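Local structure of uncharacterized lipoprotein YjhA (Bacillus subtilis, 3CFU) at residues I51-E56 / Y120-N125. The protein is a predicted membrane-anchored lipoprotein of unknown function, represented here by its DUF4352 domain without the N-terminal signal region. Numbering follows the deposited sequence.
Sequences IEVTME and YTLVYN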
loop_
_atom_site.group_PDB
_atom_site.type_symbol
_atom_site.label_atom_id
_atom_site.label_comp_id
_atom_site.label_asym_id
_atom_site.label_seq_id
_atom_site.Cartn_x
_atom_site.Cartn_y
_atom_site.Cartn_z
ATOM N N ILE A 51 -6.379 -1.449 -4.367
ATOM C CA ILE A 51 -6.381 -1.739 -2.943
ATOM C C ILE A 51 -6.476 -0.461 -2.129
ATOM O O ILE A 51 -5.688 0.468 -2.319
ATOM C CB ILE A 51 -5.099 -2.502 -2.533
ATOM C CG1 ILE A 51 -5.009 -3.817 -3.314
ATOM C CG2 ILE A 51 -5.116 -2.788 -1.043
ATOM C CD1 ILE A 51 -3.655 -4.481 -3.265
ATOM N N GLU A 52 -7.469 -0.409 -1.246
ATOM C CA GLU A 52 -7.650 0.739 -0.372
ATOM C C GLU A 52 -7.116 0.296 0.979
ATOM O O GLU A 52 -7.472 -0.780 1.471
ATOM C CB GLU A 52 -9.128 1.125 -0.243
ATOM C CG GLU A 52 -9.341 2.346 0.628
ATOM C CD GLU A 52 -10.803 2.675 0.843
ATOM O OE1 GLU A 52 -11.493 1.910 1.551
ATOM O OE2 GLU A 52 -11.263 3.703 0.298
ATOM N N VAL A 53 -6.250 1.119 1.565
ATOM C CA VAL A 53 -5.649 0.813 2.862
ATOM C C VAL A 53 -5.773 2.010 3.808
ATOM O O VAL A 53 -6.032 3.137 3.378
ATOM C CB VAL A 53 -4.135 0.426 2.709
ATOM C CG1 VAL A 53 -3.981 -0.755 1.760
ATOM C CG2 VAL A 53 -3.330 1.602 2.186
ATOM N N THR A 54 -5.591 1.754 5.101
ATOM C CA THR A 54 -5.673 2.796 6.112
ATOM C C THR A 54 -4.510 2.666 7.078
ATOM O O THR A 54 -4.167 1.564 7.496
ATOM C CB THR A 54 -6.979 2.699 6.941
ATOM O OG1 THR A 54 -8.096 3.049 6.116
ATOM C CG2 THR A 54 -6.927 3.644 8.151
HETATM N N MSE A 55 -3.912 3.803 7.417
HETATM C CA MSE A 55 -2.805 3.870 8.359
HETATM C C MSE A 55 -3.214 4.741 9.537
HETATM O O MSE A 55 -3.681 5.867 9.357
HETATM C CB MSE A 55 -1.554 4.492 7.722
HETATM C CG MSE A 55 -0.805 3.575 6.786
HETATM SE SE MSE A 55 0.740 4.390 5.934
HETATM C CE MSE A 55 1.868 4.694 7.474
ATOM N N GLU A 56 -3.037 4.220 10.744
ATOM C CA GLU A 56 -3.364 4.982 11.932
ATOM C C GLU A 56 -2.126 5.144 12.793
ATOM O O GLU A 56 -1.530 4.157 13.247
ATOM C CB GLU A 56 -4.457 4.287 12.742
ATOM C CG GLU A 56 -4.707 4.889 14.123
ATOM C CD GLU A 56 -5.837 4.172 14.862
ATOM O OE1 GLU A 56 -6.544 3.369 14.211
ATOM O OE2 GLU A 56 -6.025 4.410 16.078
ATOM N N TYR A 120 -2.054 -13.064 -4.841
ATOM C CA TYR A 120 -1.307 -11.885 -4.420
ATOM C C TYR A 120 -1.346 -11.481 -2.948
ATOM O O TYR A 120 -2.382 -11.535 -2.280
ATOM C CB TYR A 120 -1.743 -10.703 -5.291
ATOM C CG TYR A 120 -1.335 -10.860 -6.736
ATOM C CD1 TYR A 120 -0.188 -10.235 -7.225
ATOM C CD2 TYR A 120 -2.074 -11.660 -7.610
ATOM C CE1 TYR A 120 0.215 -10.399 -8.551
ATOM C CE2 TYR A 120 -1.678 -11.833 -8.939
ATOM C CZ TYR A 120 -0.535 -11.197 -9.400
ATOM O OH TYR A 120 -0.154 -11.343 -10.714
ATOM N N THR A 121 -0.190 -11.052 -2.464
ATOM C CA THR A 121 -0.038 -10.628 -1.090
ATOM C C THR A 121 0.451 -9.188 -1.050
ATOM O O THR A 121 1.403 -8.826 -1.739
ATOM C CB THR A 121 0.991 -11.510 -0.367
ATOM O OG1 THR A 121 0.687 -12.887 -0.613
ATOM C CG2 THR A 121 0.964 -11.248 1.138
ATOM N N LEU A 122 -0.219 -8.355 -0.263
ATOM C CA LEU A 122 0.221 -6.979 -0.138
ATOM C C LEU A 122 1.212 -7.017 1.014
ATOM O O LEU A 122 1.010 -7.742 1.998
ATOM C CB LEU A 122 -0.937 -6.033 0.189
ATOM C CG LEU A 122 -0.463 -4.573 0.280
ATOM C CD1 LEU A 122 -0.067 -4.084 -1.104
ATOM C CD2 LEU A 122 -1.543 -3.693 0.872
ATOM N N VAL A 123 2.299 -6.266 0.866
ATOM C CA VAL A 123 3.340 -6.204 1.879
ATOM C C VAL A 123 3.385 -4.791 2.430
ATOM O O VAL A 123 3.295 -3.810 1.680
ATOM C CB VAL A 123 4.730 -6.529 1.291
ATOM C CG1 VAL A 123 5.794 -6.344 2.367
ATOM C CG2 VAL A 123 4.754 -7.968 0.721
ATOM N N TYR A 124 3.527 -4.685 3.744
ATOM C CA TYR A 124 3.583 -3.389 4.380
ATOM C C TYR A 124 4.726 -3.375 5.375
ATOM O O TYR A 124 4.764 -4.212 6.275
ATOM C CB TYR A 124 2.257 -3.099 5.102
ATOM C CG TYR A 124 2.289 -1.876 5.986
ATOM C CD1 TYR A 124 2.602 -0.628 5.461
ATOM C CD2 TYR A 124 2.022 -1.966 7.352
ATOM C CE1 TYR A 124 2.654 0.505 6.267
ATOM C CE2 TYR A 124 2.063 -0.834 8.169
ATOM C CZ TYR A 124 2.383 0.401 7.613
ATOM O OH TYR A 124 2.436 1.537 8.382
ATOM N N ASN A 125 5.669 -2.452 5.195
ATOM C CA ASN A 125 6.787 -2.312 6.122
ATOM C C ASN A 125 6.663 -0.902 6.710
ATOM O O ASN A 125 6.920 0.099 6.027
ATOM C CB ASN A 125 8.140 -2.481 5.412
ATOM C CG ASN A 125 9.306 -2.568 6.397
ATOM O OD1 ASN A 125 9.484 -1.693 7.258
ATOM N ND2 ASN A 125 10.100 -3.629 6.282
#
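One methyl of Leu122 rests over the neighbouring methyls of Ile51 and Val53, and this meeting shows how strands of two facing beta sheets can pack together without a hydrogen bond between the two strands themselves. Its CD2 lies 3.9 Å from CG1 of Val53 and 4.2 Å from CG2 of Ile51. CG of Leu122 stands anti to the backbone N, which carries the branched end out from its strand toward the facing sheet. The branches of Ile51 run past it in the opposing direction, whereas Val53 meets it at a slant. Leu72 and Leu108 line the same apolar layer, one from each sheet.

Further along, the chemistry changes. Met55, a selenomethionine here, bends at its last torsion (chi3 65°), and its CE arrives at the edge of the Tyr124 ring, near the ring plane, 3.3 Å from Tyr124 OH. The selenium sits obliquely to the ring, 5.4 Å from its centroid and 62° off the normal, a Met-aromatic contact made with neither the face nor the exact edge. The phenol oxygen finds its hydrogen-bond partner in Thr13 OG1, while Phe15 stacks with the ring and Phe70 also meets it.

Strand 47-57 belongs to a four-stranded antiparallel sheet and strand 121-124 to a three-stranded one, so the contact spans the interior of a beta sandwich. The short strand axes approach to 10.9 Å at a crossing angle of -31°, a separation bridged by side chains alone. Between the two strands cohesion therefore rests on dispersion and hydrophobic burial, and the Tyr124 hydroxyl adds a polar tie to Thr13 of the neighbouring strand 13-23, itself part of the facing sheet.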